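Local structure of endoglucanase (Uncultured bacterium, 3X17) at residues A86-T89 with S90-A93; L230-L233 with F234-Q237; F292-A295 with F296-A300; Q306-R309 with F310-S314; G443-L446 with L447-H450. The protein probably hydrolyses internal beta-1,4-glucosidic bonds of cellulose and related glucans, as a family 9 glycoside hydrolase carrying an N-terminal Ig-like domain. All coordinates share one frame; numbering follows the deposited sequence.

Contact 1 (A86-T89 with S90-A93); sequences ADFT and SLTA
Phe88 and Leu91 close a beta turn at the end of strand 82-87, in the N-terminal Ig-like domain. Leu91 N gives its hydrogen to Phe88 O at 3.0 Å, with a moderate N-H...O angle of 149°, the donor standing above the carbonyl plane. The tight side is the one facing strands 52-57 and 63-74. There Phe88 holds CG between its own backbone N and carbonyl carbon (chi1 59°), and the ring meets Leu91 obliquely, CD2 to CD1 at 4.2 Å. Leu91 CB also presses on Phe88 O, 3.3 Å away. Both side chains are buried against Ile55 of strand 52-57, and Tyr25 meets the Phe88 ring edge-to-face.

The other side is looser and polar. Thr92 merely lays its CG2 against Thr89 O at 3.4 Å, and that oxygen is hydrogen-bonded by Lys31 NZ. Thr89 N donates to Asp87 OD1, which makes an Asx turn, although the position of this carboxylate oxygen is doubtful. Across the mouth of the turn, where Asp87 and Ser90 are exposed, a water bridges the two backbones: it accepts from Ser90 N at 2.9 Å and donates to Asp87 O at 2.8 Å.

Contact 2 (L230-L233 with F234-Q237); sequences LEWL and FRMQ
Arg235 and Met236 reach back over Glu231 and Trp232 at the C-terminal end of helix 221-235, part of the (alpha/alpha)6-barrel domain; Met236 is the first residue to leave helical geometry. The arginine can be followed outward along the helix. Its CB rests on Trp232 O at 3.5 Å, and CG comes to 3.4 Å from Glu231 O. The chain then runs extended through CD and NE past the same oxygen, which ends up over one face of the guanidinium, with CZ 3.7 Å from Glu231 O. At the tip the two nitrogens part: NH1 lies near the plane of the Trp232 indole, at its edge, and makes a weak hydrogen bond to Thr171 O, while NH2 sits 3.9 Å from Glu231 CB. Glu231 OE1 stays 4.5 Å from Arg235 NH2, too far for a salt bridge.

Cut back to alanine, this position would probably leave the Glu231 carbonyl without the guanidinium over it and Thr171 O without its weak donor.

On the buried side, Trp232 gives NE1 to Ala170 O and offers a ring face to Met236. The methionine, bent at chi2 (-62°) and chi3, makes a Met-aromatic contact with SD oblique to the ring, while its CG stands 3.6 Å from the centroid of the Trp232 six-membered ring.

Contact 3 (F292-A295 with F296-A300); sequences FDAA and FARKA
Ala297 N points almost straight at Asp293 O (2.9 Å, N-H...O 174°), in the plane of that carbonyl, and Arg298 N to Ala294 O and Lys299 N to Ala295 O repeat the bond as helix 294-312 begins.

Ahead of this first turn Asp293 folds its side chain back over the start of the helix. CG is turned opposite the backbone N (chi1 -164°), which brings OD1 to 3.0 Å from Phe296 N, a hydrogen bond received from above the carboxylate plane. The same group lies against the root of Phe296, with Asp293 CG 3.6 Å from Phe296 CB; the two side chains cross at about a right angle, and the ring itself leads away. Arg227 of helix 221-235 ties the pair together, forming a salt bridge with Asp293 OD2 and a cation-pi contact with Phe296.

On the exposed side Arg298 lies back along the backbone. Its CG is 3.5 Å from Ala294 O, and this oxygen sits over one face of the guanidinium, offset toward the rim. NH1 then comes to 3.5 Å from Ala295 CA and NH2 to 3.9 Å from Ala294 CB.

A side-chain oxygen thus takes up an amide hydrogen of the first turn, which has no earlier helical carbonyl to bond; this is the classic aspartate N-cap, with Asp293 as the capping residue.

Contact 4 (Q306-R309 with F310-S314); sequences QAWR and FLAAS
Leu311 and Ala312 pack beside the Trp308 indole in the final turns of helix 294-312, a helix of the (alpha/alpha)6-barrel domain. The second half of this stretch starts at Phe310, whose N donates to Gln306 O at 3.0 Å in a nearly straight bond of 167°. Its CB passes Ala307 O, but the ring leaves the contact to lie on Arg238, Asp240 and Ala242.

Leu311 turns inward. Its N bonds to Ala307 O, and with CG placed opposite its carbonyl carbon (chi1 -65°) that atom lies 3.4 Å from Ala307 O. The branch CD1 reaches Trp308 CE3 at 3.9 Å, the two side chains crossing at about a right angle and the methyl meeting the ring obliquely. Beyond, Trp308 packs on helix 337-351, and Tyr356 and Tyr359 meet its ring edge-to-face.

Ala312 takes the Trp308 carbonyl, N to O at 2.9 Å, and sets its CB 4.1 Å from Trp308 NE1, at the pyrrole end of the indole. At Ala313 the regular bonding frays: N makes only a weak bond to Arg309 O at 3.4 Å and also bonds Phe310 O, three residues back, at 3.2 Å. Ser314 N adds a weak bond to Leu311 O, and Arg340 binds the carbonyls of Leu311 and Ser314.

At the start of the stretch, Gln306 gives NE2 to Asp240 O, while its OE1, at the edge of the Arg309 guanidinium and in its plane, accepts a weak, bent bond from Arg309 NH1 at 2.7 Å and 128°.

Contact 5 (G443-L446 with L447-H450); sequences GMLL and LFAH
A Met-aromatic contact one helical turn long joins Met444 to Phe448 in a buried stretch of helix 435-452 in the (alpha/alpha)6-barrel domain. The two side chains run side by side and point the same way. Met444 CG stands over the ring, 4.0 Å from the centroid of Phe448 and 24° off its normal, a CH-pi contact. A bend at chi3 (-65°) follows, and the sulfur settles toward the rim, with SD 3.7 Å from Phe448 CZ. The same face also receives the backbone: Met444 O lies 3.5 Å above the plane of the Phe448 ring, while accepting from Phe448 N. Leu445 comes in obliquely, its CD2 4.1 Å from Phe448 CD2, and Phe385 stacks with the ring.

A serine in place of Phe448 would probably open a gap beside Met444 and Leu445 and leave the sulfur and the Phe385 ring without their aromatic neighbour.

Farther round the helix, Leu447 sets CG 3.5 Å from Gly443 O and faces Phe551 and His555 of helix 543-558. Leu446 and Ala449 pack instead on helices 396-418 and 456-469. At the end of the stretch His450 swings its ring away and accepts at ND1 from Arg455 N, while its own backbone N bonds Leu446 O at 2.9 Å, nearly in line with the C=O.

In the fold
Contact 1 stands apart in the Ig-like domain, at a strand end; contacts 2 to 5 follow it along the chain in the family 9 catalytic region. Contacts 3 and 4 lie on helix 294-312, one at its start and one at its end, with centres about 21 Å apart. Contact 2, at the close of helix 221-235, touches both: Phe234 packs on Phe296, Lys299 and Ala300, and Gln237 reaches Ala307. These three thus lie where helices 221-235 and 294-312 pack against each other. Contact 5, on helix 435-452, touches none of the others; its centre is about 24 Å from that of contact 1 and about 30 Å from that of contact 2.

Contact 1 (A86-T89 with S90-A93)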
loop_
_atom_site.group_PDB
_atom_site.type_symbol
_atom_site.label_atom_id
_atom_site.label_comp_id
_atom_site.label_asym_id
_atom_site.label_seq_id
_atom_site.Cartn_x
_atom_site.Cartn_y
_atom_site.Cartn_z
ATOM N N ALA A 86 -6.153 0.562 27.120
ATOM C CA ALA A 86 -5.731 -0.674 27.765
ATOM C C ALA A 86 -4.863 -1.501 26.817
ATOM O O ALA A 86 -4.899 -1.341 25.587
ATOM C CB ALA A 86 -6.928 -1.492 28.190
ATOM N N ASP A 87 -4.149 -2.447 27.398
ATOM C CA ASP A 87 -3.405 -3.427 26.631
ATOM C C ASP A 87 -3.765 -4.788 27.192
ATOM O O ASP A 87 -3.396 -5.113 28.311
ATOM C CB ASP A 87 -1.914 -3.161 26.795
ATOM C CG ASP A 87 -1.056 -4.159 26.041
ATOM O OD1 ASP A 87 -1.600 -5.162 25.525
ATOM O OD2 ASP A 87 0.165 -3.911 25.925
ATOM N N PHE A 88 -4.642 -5.504 26.502
ATOM C CA PHE A 88 -5.017 -6.833 26.941
ATOM C C PHE A 88 -4.195 -7.943 26.287
ATOM O O PHE A 88 -4.723 -9.019 26.012
ATOM C CB PHE A 88 -6.519 -7.068 26.744
ATOM C CG PHE A 88 -6.991 -6.915 25.307
ATOM C CD1 PHE A 88 -7.306 -5.666 24.801
ATOM C CD2 PHE A 88 -7.264 -8.032 24.529
ATOM C CE1 PHE A 88 -7.819 -5.523 23.514
ATOM C CE2 PHE A 88 -7.759 -7.906 23.246
ATOM C CZ PHE A 88 -8.048 -6.650 22.735
ATOM N N THR A 89 -2.908 -7.675 26.063
ATOM C CA THR A 89 -1.933 -8.669 25.555
ATOM C C THR A 89 -2.027 -10.045 26.216
ATOM O O THR A 89 -1.876 -11.076 25.544
ATOM C CB THR A 89 -0.469 -8.157 25.727
ATOM O OG1 THR A 89 -0.315 -6.911 25.034
ATOM C CG2 THR A 89 0.521 -9.140 25.155
ATOM N N SER A 90 -2.199 -10.039 27.541
ATOM C CA SER A 90 -2.274 -11.262 28.377
ATOM C C SER A 90 -3.257 -12.265 27.828
ATOM O O SER A 90 -3.071 -13.466 28.003
ATOM C CB SER A 90 -2.747 -10.919 29.803
ATOM O OG SER A 90 -1.743 -10.246 30.526
ATOM N N LEU A 91 -4.337 -11.768 27.254
ATOM C CA LEU A 91 -5.359 -12.603 26.711
ATOM C C LEU A 91 -4.783 -13.190 25.462
ATOM O O LEU A 91 -4.441 -12.445 24.581
ATOM C CB LEU A 91 -6.578 -11.755 26.383
ATOM C CG LEU A 91 -7.876 -12.507 26.220
ATOM C CD1 LEU A 91 -8.898 -11.749 25.513
ATOM C CD2 LEU A 91 -7.566 -13.725 25.508
ATOM N N THR A 92 -4.645 -14.516 25.399
ATOM C CA THR A 92 -4.044 -15.160 24.231
ATOM C C THR A 92 -4.830 -16.386 23.818
ATOM O O THR A 92 -4.430 -17.089 22.893
ATOM C CB THR A 92 -2.571 -15.591 24.445
ATOM O OG1 THR A 92 -2.528 -16.734 25.299
ATOM C CG2 THR A 92 -1.705 -14.480 25.037
ATOM N N ALA A 93 -5.958 -16.631 24.472
ATOM C CA ALA A 93 -6.842 -17.748 24.071
ATOM C C ALA A 93 -7.627 -17.485 22.776
ATOM O O ALA A 93 -8.370 -16.502 22.674
ATOM C CB ALA A 93 -7.791 -18.165 25.221
HETATM O O HOH W 1 -2.482 -7.642 29.150
#

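Contact 2 (L230-L233 with F234-Q237)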
loop_
_atom_site.group_PDB
_atom_site.type_symbol
_atom_site.label_atom_id
_atom_site.label_comp_id
_atom_site.label_asym_id
_atom_site.label_seq_id
_atom_site.Cartn_x
_atom_site.Cartn_y
_atom_site.Cartn_z
ATOM N N LEU A 230 4.076 -7.223 -14.106
ATOM C CA LEU A 230 5.358 -7.010 -14.770
ATOM C C LEU A 230 5.281 -7.301 -16.268
ATOM O O LEU A 230 5.982 -6.660 -17.074
ATOM C CB LEU A 230 6.425 -7.892 -14.142
ATOM C CG LEU A 230 6.721 -7.578 -12.665
ATOM C CD1 LEU A 230 7.832 -8.501 -12.233
ATOM C CD2 LEU A 230 7.162 -6.113 -12.569
ATOM N N GLU A 231 4.466 -8.297 -16.629
ATOM C CA GLU A 231 4.253 -8.637 -18.044
ATOM C C GLU A 231 3.564 -7.521 -18.829
ATOM O O GLU A 231 3.892 -7.266 -19.999
ATOM C CB GLU A 231 3.519 -9.969 -18.169
ATOM C CG GLU A 231 4.473 -11.116 -17.856
ATOM C CD GLU A 231 3.897 -12.511 -18.076
ATOM O OE1 GLU A 231 2.678 -12.701 -17.863
ATOM O OE2 GLU A 231 4.701 -13.447 -18.353
ATOM N N TRP A 232 2.718 -6.776 -18.138
ATOM C CA TRP A 232 2.180 -5.544 -18.691
ATOM C C TRP A 232 3.206 -4.448 -18.874
ATOM O O TRP A 232 3.247 -3.811 -19.918
ATOM C CB TRP A 232 1.015 -5.031 -17.861
ATOM C CG TRP A 232 0.438 -3.840 -18.492
ATOM C CD1 TRP A 232 -0.206 -3.784 -19.698
ATOM C CD2 TRP A 232 0.558 -2.485 -18.040
ATOM N NE1 TRP A 232 -0.559 -2.490 -19.984
ATOM C CE2 TRP A 232 -0.056 -1.667 -19.013
ATOM C CE3 TRP A 232 1.047 -1.894 -16.874
ATOM C CZ2 TRP A 232 -0.159 -0.295 -18.872
ATOM C CZ3 TRP A 232 0.951 -0.513 -16.738
ATOM C CH2 TRP A 232 0.369 0.267 -17.742
ATOM N N LEU A 233 4.075 -4.250 -17.879
ATOM C CA LEU A 233 5.272 -3.426 -18.066
ATOM C C LEU A 233 6.101 -3.759 -19.323
ATOM O O LEU A 233 6.567 -2.841 -20.012
ATOM C CB LEU A 233 6.174 -3.441 -16.813
ATOM C CG LEU A 233 5.609 -2.875 -15.500
ATOM C CD1 LEU A 233 6.734 -2.679 -14.448
ATOM C CD2 LEU A 233 4.807 -1.538 -15.717
ATOM N N PHE A 234 6.360 -5.049 -19.583
ATOM C CA PHE A 234 7.032 -5.435 -20.822
ATOM C C PHE A 234 6.325 -4.818 -22.048
ATOM O O PHE A 234 6.983 -4.283 -22.942
ATOM C CB PHE A 234 7.110 -6.968 -20.998
ATOM C CG PHE A 234 7.983 -7.666 -19.983
ATOM C CD1 PHE A 234 9.190 -7.101 -19.555
ATOM C CD2 PHE A 234 7.638 -8.936 -19.524
ATOM C CE1 PHE A 234 9.979 -7.753 -18.599
ATOM C CE2 PHE A 234 8.479 -9.642 -18.652
ATOM C CZ PHE A 234 9.638 -9.041 -18.172
ATOM N N ARG A 235 4.994 -4.896 -22.086
ATOM C CA ARG A 235 4.243 -4.422 -23.270
ATOM C C ARG A 235 4.318 -2.899 -23.353
ATOM O O ARG A 235 4.050 -2.318 -24.408
ATOM C CB ARG A 235 2.789 -4.906 -23.228
ATOM C CG ARG A 235 2.619 -6.448 -23.078
ATOM C CD ARG A 235 1.153 -6.864 -22.827
ATOM N NE ARG A 235 1.069 -8.285 -22.489
ATOM C CZ ARG A 235 0.782 -8.799 -21.276
ATOM N NH1 ARG A 235 0.276 -8.058 -20.279
ATOM N NH2 ARG A 235 0.897 -10.105 -21.095
ATOM N N MET A 236 4.622 -2.252 -22.226
ATOM C CA MET A 236 4.769 -0.789 -22.170
ATOM C C MET A 236 6.203 -0.325 -22.483
ATOM O O MET A 236 6.542 0.861 -22.335
ATOM C CB MET A 236 4.342 -0.259 -20.805
ATOM C CG MET A 236 2.832 -0.319 -20.533
ATOM S SD MET A 236 1.863 0.698 -21.704
ATOM C CE MET A 236 1.883 2.327 -20.886
ATOM N N GLN A 237 7.045 -1.265 -22.885
ATOM C CA GLN A 237 8.417 -0.947 -23.180
ATOM C C GLN A 237 8.692 -0.889 -24.681
ATOM O O GLN A 237 8.407 -1.808 -25.434
ATOM C CB GLN A 237 9.415 -1.890 -22.475
ATOM C CG GLN A 237 10.858 -1.338 -22.473
ATOM C CD GLN A 237 11.895 -2.322 -21.898
ATOM O OE1 GLN A 237 11.718 -3.547 -21.972
ATOM N NE2 GLN A 237 12.992 -1.783 -21.338
#

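Contact 3 (F292-A295 with F296-A300)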
loop_
_atom_site.group_PDB
_atom_site.type_symbol
_atom_site.label_atom_id
_atom_site.label_comp_id
_atom_site.label_asym_id
_atom_site.label_seq_id
_atom_site.Cartn_x
_atom_site.Cartn_y
_atom_site.Cartn_z
ATOM N N PHE A 292 12.173 -20.167 -9.401
ATOM C CA PHE A 292 10.880 -20.648 -9.841
ATOM C C PHE A 292 10.755 -20.714 -11.349
ATOM O O PHE A 292 10.148 -21.633 -11.867
ATOM C CB PHE A 292 9.742 -19.811 -9.255
ATOM C CG PHE A 292 9.774 -19.731 -7.772
ATOM C CD1 PHE A 292 9.447 -20.849 -6.996
ATOM C CD2 PHE A 292 10.196 -18.560 -7.135
ATOM C CE1 PHE A 292 9.462 -20.776 -5.617
ATOM C CE2 PHE A 292 10.274 -18.492 -5.747
ATOM C CZ PHE A 292 9.893 -19.598 -4.980
ATOM N N ASP A 293 11.250 -19.689 -12.038
ATOM C CA ASP A 293 11.058 -19.570 -13.473
ATOM C C ASP A 293 12.246 -18.840 -14.065
ATOM O O ASP A 293 12.242 -17.618 -14.138
ATOM C CB ASP A 293 9.773 -18.806 -13.789
ATOM C CG ASP A 293 9.336 -18.990 -15.233
ATOM O OD1 ASP A 293 10.211 -19.025 -16.118
ATOM O OD2 ASP A 293 8.135 -19.222 -15.471
ATOM N N ALA A 294 13.272 -19.601 -14.438
ATOM C CA ALA A 294 14.551 -19.043 -14.879
ATOM C C ALA A 294 14.440 -18.275 -16.208
ATOM O O ALA A 294 15.120 -17.269 -16.398
ATOM C CB ALA A 294 15.630 -20.157 -14.967
ATOM N N ALA A 295 13.547 -18.716 -17.087
ATOM C CA ALA A 295 13.285 -18.020 -18.350
ATOM C C ALA A 295 12.610 -16.638 -18.109
ATOM O O ALA A 295 12.920 -15.653 -18.765
ATOM C CB ALA A 295 12.395 -18.879 -19.238
ATOM N N PHE A 296 11.661 -16.584 -17.192
ATOM C CA PHE A 296 11.033 -15.313 -16.866
ATOM C C PHE A 296 12.014 -14.393 -16.166
ATOM O O PHE A 296 12.083 -13.209 -16.467
ATOM C CB PHE A 296 9.786 -15.530 -16.002
ATOM C CG PHE A 296 9.123 -14.264 -15.592
ATOM C CD1 PHE A 296 8.324 -13.575 -16.490
ATOM C CD2 PHE A 296 9.442 -13.663 -14.374
ATOM C CE1 PHE A 296 7.726 -12.356 -16.133
ATOM C CE2 PHE A 296 8.845 -12.453 -13.997
ATOM C CZ PHE A 296 8.003 -11.787 -14.898
ATOM N N ALA A 297 12.770 -14.947 -15.222
ATOM C CA ALA A 297 13.917 -14.260 -14.637
ATOM C C ALA A 297 14.842 -13.569 -15.642
ATOM O O ALA A 297 15.168 -12.401 -15.458
ATOM C CB ALA A 297 14.728 -15.213 -13.751
ATOM N N ARG A 298 15.349 -14.313 -16.625
ATOM C CA ARG A 298 16.197 -13.755 -17.700
ATOM C C ARG A 298 15.517 -12.617 -18.427
ATOM O O ARG A 298 16.169 -11.655 -18.854
ATOM C CB ARG A 298 16.529 -14.824 -18.764
ATOM C CG ARG A 298 17.607 -15.809 -18.332
ATOM C CD ARG A 298 17.827 -16.891 -19.396
ATOM N NE ARG A 298 18.304 -18.101 -18.752
ATOM C CZ ARG A 298 17.589 -19.209 -18.617
ATOM N NH1 ARG A 298 16.417 -19.328 -19.224
ATOM N NH2 ARG A 298 18.093 -20.226 -17.939
ATOM N N LYS A 299 14.253 -12.831 -18.759
ATOM C CA LYS A 299 13.535 -11.870 -19.564
ATOM C C LYS A 299 13.392 -10.579 -18.763
ATOM O O LYS A 299 13.561 -9.480 -19.307
ATOM C CB LYS A 299 12.156 -12.416 -19.959
ATOM C CG LYS A 299 11.304 -11.455 -20.827
ATOM C CD LYS A 299 9.882 -12.018 -20.946
ATOM C CE LYS A 299 9.167 -11.512 -22.182
ATOM N NZ LYS A 299 7.692 -11.786 -22.098
ATOM N N ALA A 300 13.104 -10.707 -17.464
ATOM C CA ALA A 300 12.947 -9.502 -16.663
ATOM C C ALA A 300 14.294 -8.805 -16.629
ATOM O O ALA A 300 14.364 -7.592 -16.770
ATOM C CB ALA A 300 12.425 -9.790 -15.275
#

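Contact 4 (Q306-R309 with F310-S314)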
loop_
_atom_site.group_PDB
_atom_site.type_symbol
_atom_site.label_atom_id
_atom_site.label_comp_id
_atom_site.label_asym_id
_atom_site.label_seq_id
_atom_site.Cartn_x
_atom_site.Cartn_y
_atom_site.Cartn_z
ATOM N N GLN A 306 18.021 -3.179 -20.795
ATOM C CA GLN A 306 17.791 -2.383 -21.999
ATOM C C GLN A 306 17.275 -0.997 -21.587
ATOM O O GLN A 306 17.723 0.018 -22.094
ATOM C CB GLN A 306 16.782 -3.121 -22.903
ATOM C CG GLN A 306 16.428 -2.432 -24.223
ATOM C CD GLN A 306 17.658 -2.101 -25.057
ATOM O OE1 GLN A 306 18.519 -2.957 -25.287
ATOM N NE2 GLN A 306 17.786 -0.830 -25.451
ATOM N N ALA A 307 16.362 -0.973 -20.626
ATOM C CA ALA A 307 15.934 0.252 -19.985
ATOM C C ALA A 307 17.087 1.077 -19.402
ATOM O O ALA A 307 17.108 2.294 -19.522
ATOM C CB ALA A 307 14.921 -0.062 -18.903
ATOM N N TRP A 308 18.020 0.430 -18.719
ATOM C CA TRP A 308 19.170 1.163 -18.233
ATOM C C TRP A 308 20.036 1.705 -19.383
ATOM O O TRP A 308 20.639 2.760 -19.245
ATOM C CB TRP A 308 20.033 0.324 -17.294
ATOM C CG TRP A 308 21.136 1.153 -16.692
ATOM C CD1 TRP A 308 22.417 1.270 -17.140
ATOM C CD2 TRP A 308 21.004 2.069 -15.603
ATOM N NE1 TRP A 308 23.106 2.155 -16.364
ATOM C CE2 TRP A 308 22.258 2.679 -15.421
ATOM C CE3 TRP A 308 19.957 2.382 -14.716
ATOM C CZ2 TRP A 308 22.505 3.594 -14.391
ATOM C CZ3 TRP A 308 20.197 3.306 -13.698
ATOM C CH2 TRP A 308 21.453 3.922 -13.566
ATOM N N ARG A 309 20.122 0.985 -20.501
ATOM C CA ARG A 309 20.878 1.494 -21.655
ATOM C C ARG A 309 20.249 2.797 -22.153
ATOM O O ARG A 309 20.932 3.811 -22.358
ATOM C CB ARG A 309 20.886 0.474 -22.786
ATOM C CG ARG A 309 22.124 -0.394 -22.823
ATOM C CD ARG A 309 21.907 -1.625 -23.699
ATOM N NE ARG A 309 22.158 -2.808 -22.883
ATOM C CZ ARG A 309 21.411 -3.903 -22.867
ATOM N NH1 ARG A 309 20.416 -4.057 -23.726
ATOM N NH2 ARG A 309 21.735 -4.893 -22.046
ATOM N N PHE A 310 18.926 2.793 -22.251
ATOM C CA PHE A 310 18.210 4.024 -22.545
ATOM C C PHE A 310 18.520 5.145 -21.553
ATOM O O PHE A 310 18.802 6.262 -21.967
ATOM C CB PHE A 310 16.702 3.805 -22.635
ATOM C CG PHE A 310 15.956 5.031 -23.054
ATOM C CD1 PHE A 310 15.806 5.339 -24.410
ATOM C CD2 PHE A 310 15.469 5.918 -22.105
ATOM C CE1 PHE A 310 15.172 6.511 -24.802
ATOM C CE2 PHE A 310 14.795 7.070 -22.491
ATOM C CZ PHE A 310 14.670 7.380 -23.847
ATOM N N LEU A 311 18.385 4.876 -20.253
ATOM C CA LEU A 311 18.670 5.907 -19.241
ATOM C C LEU A 311 20.099 6.467 -19.285
ATOM O O LEU A 311 20.310 7.634 -19.004
ATOM C CB LEU A 311 18.376 5.407 -17.824
ATOM C CG LEU A 311 16.918 5.084 -17.525
ATOM C CD1 LEU A 311 16.860 4.119 -16.355
ATOM C CD2 LEU A 311 16.165 6.403 -17.232
ATOM N N ALA A 312 21.080 5.629 -19.563
ATOM C CA ALA A 312 22.467 6.087 -19.539
ATOM C C ALA A 312 22.786 6.989 -20.747
ATOM O O ALA A 312 23.727 7.780 -20.696
ATOM C CB ALA A 312 23.438 4.905 -19.451
ATOM N N ALA A 313 21.885 7.002 -21.734
ATOM C CA ALA A 313 22.067 7.790 -22.953
ATOM C C ALA A 313 21.131 8.981 -22.962
ATOM O O ALA A 313 20.997 9.670 -23.964
ATOM C CB ALA A 313 21.803 6.929 -24.209
ATOM N N SER A 314 20.401 9.178 -21.884
ATOM C CA SER A 314 19.297 10.129 -21.942
ATOM C C SER A 314 19.271 11.006 -20.688
ATOM O O SER A 314 19.547 10.518 -19.596
ATOM C CB SER A 314 17.982 9.365 -22.101
ATOM O OG SER A 314 16.896 10.254 -21.958
#

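Contact 5 (G443-L446 with L447-H450)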
loop_
_atom_site.group_PDB
_atom_site.type_symbol
_atom_site.label_atom_id
_atom_site.label_comp_id
_atom_site.label_asym_id
_atom_site.label_seq_id
_atom_site.Cartn_x
_atom_site.Cartn_y
_atom_site.Cartn_z
ATOM N N GLY A 443 4.978 2.411 8.461
ATOM C CA GLY A 443 5.078 1.108 9.085
ATOM C C GLY A 443 6.198 0.286 8.478
ATOM O O GLY A 443 6.993 -0.346 9.189
ATOM N N MET A 444 6.258 0.309 7.154
ATOM C CA MET A 444 7.324 -0.359 6.407
ATOM C C MET A 444 8.722 0.170 6.774
ATOM O O MET A 444 9.618 -0.615 6.939
ATOM C CB MET A 444 7.085 -0.258 4.889
ATOM C CG MET A 444 8.059 -1.098 4.044
ATOM S SD MET A 444 7.992 -0.634 2.292
ATOM C CE MET A 444 6.324 -1.108 1.864
ATOM N N LEU A 445 8.907 1.477 6.932
ATOM C CA LEU A 445 10.226 1.968 7.355
ATOM C C LEU A 445 10.611 1.517 8.766
ATOM O O LEU A 445 11.779 1.178 9.009
ATOM C CB LEU A 445 10.382 3.489 7.220
ATOM C CG LEU A 445 10.025 4.130 5.874
ATOM C CD1 LEU A 445 10.114 5.639 5.998
ATOM C CD2 LEU A 445 10.881 3.600 4.727
ATOM N N LEU A 446 9.638 1.463 9.675
ATOM C CA LEU A 446 9.865 0.868 11.004
ATOM C C LEU A 446 10.317 -0.584 10.888
ATOM O O LEU A 446 11.325 -0.965 11.481
ATOM C CB LEU A 446 8.607 0.935 11.875
ATOM C CG LEU A 446 8.151 2.353 12.221
ATOM C CD1 LEU A 446 6.686 2.349 12.662
ATOM C CD2 LEU A 446 9.038 2.946 13.315
ATOM N N LEU A 447 9.655 -1.356 10.031
ATOM C CA LEU A 447 10.044 -2.725 9.849
ATOM C C LEU A 447 11.401 -2.874 9.177
ATOM O O LEU A 447 12.082 -3.863 9.410
ATOM C CB LEU A 447 8.974 -3.522 9.099
ATOM C CG LEU A 447 7.653 -3.734 9.847
ATOM C CD1 LEU A 447 6.614 -4.405 8.947
ATOM C CD2 LEU A 447 7.845 -4.504 11.153
ATOM N N PHE A 448 11.780 -1.952 8.298
ATOM C CA PHE A 448 13.117 -2.046 7.682
ATOM C C PHE A 448 14.195 -1.925 8.783
ATOM O O PHE A 448 15.165 -2.679 8.796
ATOM C CB PHE A 448 13.349 -0.946 6.652
ATOM C CG PHE A 448 12.681 -1.189 5.304
ATOM C CD1 PHE A 448 12.185 -2.442 4.956
ATOM C CD2 PHE A 448 12.583 -0.162 4.380
ATOM C CE1 PHE A 448 11.583 -2.656 3.710
ATOM C CE2 PHE A 448 12.015 -0.377 3.107
ATOM C CZ PHE A 448 11.513 -1.624 2.784
ATOM N N ALA A 449 14.030 -0.934 9.649
ATOM C CA ALA A 449 14.955 -0.661 10.740
ATOM C C ALA A 449 14.968 -1.823 11.735
ATOM O O ALA A 449 16.022 -2.363 12.057
ATOM C CB ALA A 449 14.572 0.678 11.452
ATOM N N HIS A 450 13.786 -2.298 12.086
ATOM C CA HIS A 450 13.636 -3.514 12.870
ATOM C C HIS A 450 14.421 -4.688 12.286
ATOM O O HIS A 450 14.930 -5.535 13.022
ATOM C CB HIS A 450 12.160 -3.891 12.997
ATOM C CG HIS A 450 11.926 -5.147 13.786
ATOM N ND1 HIS A 450 12.205 -5.241 15.135
ATOM C CD2 HIS A 450 11.469 -6.367 13.409
ATOM C CE1 HIS A 450 11.855 -6.441 15.570
ATOM N NE2 HIS A 450 11.454 -7.159 14.535
#